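Local coordinates for DNA topoisomerase 2-associated protein PAT1 (Saccharomyces cerevisiae, PDB 5LMG) that activates mRNA decapping and represses translation, its C-terminal domain binding the decapping enzyme Dcp2 directly, at residues A[194-204]-A[242-253]. The protein carries 2 engineered substitutions. Sequence-based numbering, arbitrary orientation.
Sequences VSFLTTSKIGL and LFTSLESKIQLI
Thr198 meets two side chains of 242-253 with different atoms. Its CG2 touches CD2 of Leu246 at 3.5 Å, while its CB rests on CG2 of Ile253. OG1 stands between the backbone N and the carbonyl carbon (chi1 72°), turned back to donate to Ser195 O at 2.7 Å. The same torsion sets CG2 anti to the carbonyl carbon, facing Leu246. Val194 lies over Ser245, with CB 3.3 Å from Ser245 OG. That hydroxyl is turned to its own helix and donates to Leu242 O. CG1 of Val194 reaches CD1 of Leu242, the two side chains crossing at about a right angle. Leu204 CD1 meets Ile253 CG2 in a similar crossing.

No direct hydrogen bond joins the segments; three waters bridge them. One is held by Ser195 OG and donates to Thr198 OG1 and Lys249 O. The second accepts from Ser195 N and donates to Ser245 O, and the third donates to Thr198 O and Ile253 O. The Lys249 chain runs alongside Ser195; its CB lies 3.6 Å from Ser195 OG, with CD also close to that hydroxyl. Its bend at chi3 (-85°) lets NZ donate a hydrogen bond to Ser245 O at 3.2 Å, from above the carbonyl plane. With an alanine in place of Lys249, Ser245 O is likely to lose the NZ donor, keeping its water, and Ser195 OG the cover of CG and CD.

The contact joins helix 194-197 and the start of helix 201-216 to the end of helix 234-246, the type II turn Leu246-Lys249 and the 3-10 segment 250-253. Phe280 of helix 275-286 packs on both Leu204 and Ile253, and Phe243 and Ile250 face helix 290-322.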
# COMPACT_ATOMS: atom_id res chain seq x y z
N VAL A 194 -4.50 11.91 -6.42
CA VAL A 194 -3.52 11.25 -5.54
C VAL A 194 -4.05 11.16 -4.10
O VAL A 194 -3.95 10.09 -3.50
CB VAL A 194 -2.10 11.87 -5.64
CG1 VAL A 194 -1.08 11.05 -4.85
CG2 VAL A 194 -1.64 11.98 -7.10
N SER A 195 -4.66 12.24 -3.57
CA SER A 195 -5.23 12.24 -2.22
C SER A 195 -6.31 11.14 -2.05
O SER A 195 -6.33 10.49 -1.01
CB SER A 195 -5.78 13.61 -1.86
OG SER A 195 -6.34 13.57 -0.55
N PHE A 196 -7.18 10.92 -3.08
CA PHE A 196 -8.15 9.84 -3.04
C PHE A 196 -7.43 8.48 -2.93
O PHE A 196 -7.83 7.67 -2.10
CB PHE A 196 -9.13 9.85 -4.24
CG PHE A 196 -9.98 8.58 -4.31
CD1 PHE A 196 -10.99 8.35 -3.38
CD2 PHE A 196 -9.73 7.60 -5.26
CE1 PHE A 196 -11.75 7.17 -3.41
CE2 PHE A 196 -10.49 6.42 -5.30
CZ PHE A 196 -11.49 6.21 -4.38
N LEU A 197 -6.35 8.26 -3.71
CA LEU A 197 -5.56 7.01 -3.69
C LEU A 197 -4.99 6.69 -2.30
O LEU A 197 -4.93 5.51 -1.91
CB LEU A 197 -4.43 7.01 -4.74
CG LEU A 197 -4.82 7.04 -6.23
CD1 LEU A 197 -3.57 6.90 -7.09
CD2 LEU A 197 -5.85 5.95 -6.59
N THR A 198 -4.63 7.73 -1.53
CA THR A 198 -4.08 7.60 -0.18
C THR A 198 -5.15 7.23 0.89
O THR A 198 -4.77 6.90 2.01
CB THR A 198 -3.28 8.83 0.23
OG1 THR A 198 -4.16 9.92 0.45
CG2 THR A 198 -2.15 9.16 -0.76
N THR A 199 -6.46 7.31 0.55
CA THR A 199 -7.55 6.91 1.47
C THR A 199 -7.77 5.37 1.36
O THR A 199 -8.54 4.78 2.13
CB THR A 199 -8.86 7.69 1.22
OG1 THR A 199 -9.46 7.27 -0.00
CG2 THR A 199 -8.69 9.22 1.28
N SER A 200 -7.06 4.74 0.41
CA SER A 200 -7.11 3.30 0.15
C SER A 200 -5.82 2.62 0.61
O SER A 200 -4.73 3.10 0.30
CB SER A 200 -7.37 3.05 -1.33
OG SER A 200 -6.85 1.82 -1.81
N LYS A 201 -5.96 1.48 1.31
CA LYS A 201 -4.82 0.68 1.77
C LYS A 201 -3.94 0.22 0.58
O LYS A 201 -2.73 0.35 0.65
CB LYS A 201 -5.29 -0.51 2.63
CG LYS A 201 -4.15 -1.27 3.30
CD LYS A 201 -4.66 -2.46 4.08
CE LYS A 201 -3.68 -2.91 5.13
NZ LYS A 201 -4.24 -4.00 5.98
N ILE A 202 -4.57 -0.25 -0.52
CA ILE A 202 -3.90 -0.69 -1.76
C ILE A 202 -3.21 0.49 -2.44
O ILE A 202 -2.05 0.38 -2.83
CB ILE A 202 -4.87 -1.44 -2.74
CG1 ILE A 202 -5.61 -2.64 -2.05
CG2 ILE A 202 -4.16 -1.88 -4.05
CD1 ILE A 202 -4.70 -3.77 -1.42
N GLY A 203 -3.94 1.61 -2.58
CA GLY A 203 -3.43 2.85 -3.16
C GLY A 203 -2.19 3.34 -2.45
O GLY A 203 -1.16 3.55 -3.10
N LEU A 204 -2.27 3.42 -1.10
CA LEU A 204 -1.16 3.86 -0.26
C LEU A 204 0.06 2.95 -0.40
O LEU A 204 1.17 3.46 -0.56
CB LEU A 204 -1.57 4.02 1.21
CG LEU A 204 -0.66 4.93 2.04
CD1 LEU A 204 -0.84 6.42 1.65
CD2 LEU A 204 -0.94 4.75 3.53
N LEU A 242 4.52 15.00 -6.68
CA LEU A 242 3.76 14.10 -5.81
C LEU A 242 3.44 14.80 -4.48
O LEU A 242 2.31 14.71 -4.00
CB LEU A 242 4.56 12.81 -5.53
CG LEU A 242 3.87 11.79 -4.63
CD1 LEU A 242 2.74 11.09 -5.37
CD2 LEU A 242 4.86 10.78 -4.10
N PHE A 243 4.45 15.49 -3.90
CA PHE A 243 4.30 16.21 -2.63
C PHE A 243 3.20 17.28 -2.73
O PHE A 243 2.39 17.39 -1.81
CB PHE A 243 5.64 16.81 -2.16
CG PHE A 243 5.63 17.23 -0.71
CD1 PHE A 243 5.21 18.52 -0.35
CD2 PHE A 243 6.03 16.36 0.29
CE1 PHE A 243 5.18 18.91 1.00
CE2 PHE A 243 6.01 16.75 1.64
CZ PHE A 243 5.58 18.03 1.97
N THR A 244 3.16 18.01 -3.86
CA THR A 244 2.16 19.05 -4.17
C THR A 244 0.73 18.49 -4.13
O THR A 244 -0.15 19.13 -3.55
CB THR A 244 2.49 19.72 -5.52
OG1 THR A 244 3.82 20.23 -5.47
CG2 THR A 244 1.55 20.87 -5.87
N SER A 245 0.50 17.29 -4.72
CA SER A 245 -0.83 16.67 -4.73
C SER A 245 -1.32 16.20 -3.34
O SER A 245 -2.52 16.03 -3.17
CB SER A 245 -0.88 15.52 -5.74
OG SER A 245 -0.01 14.46 -5.39
N LEU A 246 -0.39 16.03 -2.37
CA LEU A 246 -0.67 15.57 -1.00
C LEU A 246 -0.71 16.66 0.06
O LEU A 246 -1.34 16.46 1.10
CB LEU A 246 0.35 14.50 -0.57
CG LEU A 246 0.30 13.17 -1.31
CD1 LEU A 246 1.50 12.31 -0.95
CD2 LEU A 246 -1.01 12.46 -1.06
N GLU A 247 -0.01 17.78 -0.19
CA GLU A 247 0.10 18.89 0.77
C GLU A 247 -1.26 19.36 1.25
O GLU A 247 -2.18 19.49 0.44
CB GLU A 247 0.92 20.03 0.16
CG GLU A 247 1.50 20.96 1.20
CD GLU A 247 2.40 22.04 0.62
OE1 GLU A 247 2.36 22.23 -0.62
OE2 GLU A 247 3.10 22.71 1.40
N SER A 248 -1.38 19.57 2.58
CA SER A 248 -2.61 19.94 3.33
C SER A 248 -3.64 18.77 3.47
O SER A 248 -4.66 18.94 4.14
CB SER A 248 -3.26 21.20 2.78
OG SER A 248 -4.12 20.90 1.69
N LYS A 249 -3.36 17.59 2.86
CA LYS A 249 -4.23 16.40 2.88
C LYS A 249 -3.54 15.14 3.47
O LYS A 249 -4.16 14.07 3.45
CB LYS A 249 -4.78 16.12 1.46
CG LYS A 249 -5.68 17.23 0.92
CD LYS A 249 -5.83 17.20 -0.60
CE LYS A 249 -4.72 17.94 -1.32
NZ LYS A 249 -4.96 18.00 -2.79
N ILE A 250 -2.29 15.26 3.99
CA ILE A 250 -1.49 14.15 4.55
C ILE A 250 -2.24 13.40 5.69
O ILE A 250 -2.18 12.17 5.73
CB ILE A 250 -0.05 14.60 4.97
CG1 ILE A 250 0.75 15.08 3.73
CG2 ILE A 250 0.72 13.47 5.69
CD1 ILE A 250 2.02 16.00 4.04
N GLN A 251 -2.96 14.12 6.57
CA GLN A 251 -3.73 13.52 7.68
C GLN A 251 -4.83 12.54 7.19
O GLN A 251 -5.16 11.58 7.90
CB GLN A 251 -4.28 14.64 8.60
CG GLN A 251 -5.54 14.30 9.42
CD GLN A 251 -5.29 13.36 10.57
OE1 GLN A 251 -4.49 13.64 11.48
NE2 GLN A 251 -6.03 12.26 10.61
N LEU A 252 -5.35 12.75 5.95
CA LEU A 252 -6.42 11.92 5.36
C LEU A 252 -6.00 10.45 5.09
O LEU A 252 -6.85 9.61 4.80
CB LEU A 252 -7.01 12.57 4.10
CG LEU A 252 -7.60 13.98 4.24
CD1 LEU A 252 -8.15 14.46 2.90
CD2 LEU A 252 -8.70 14.04 5.32
N ILE A 253 -4.70 10.14 5.22
CA ILE A 253 -4.20 8.78 5.08
C ILE A 253 -4.60 7.91 6.30
O ILE A 253 -4.63 6.69 6.20
CB ILE A 253 -2.68 8.73 4.76
CG1 ILE A 253 -1.81 9.05 6.01
CG2 ILE A 253 -2.31 9.62 3.55
CD1 ILE A 253 -0.30 8.95 5.79
O HOH W 1 -4.29 12.64 1.15
O HOH W 2 -4.54 14.88 -4.92
O HOH W 3 -4.86 5.08 4.05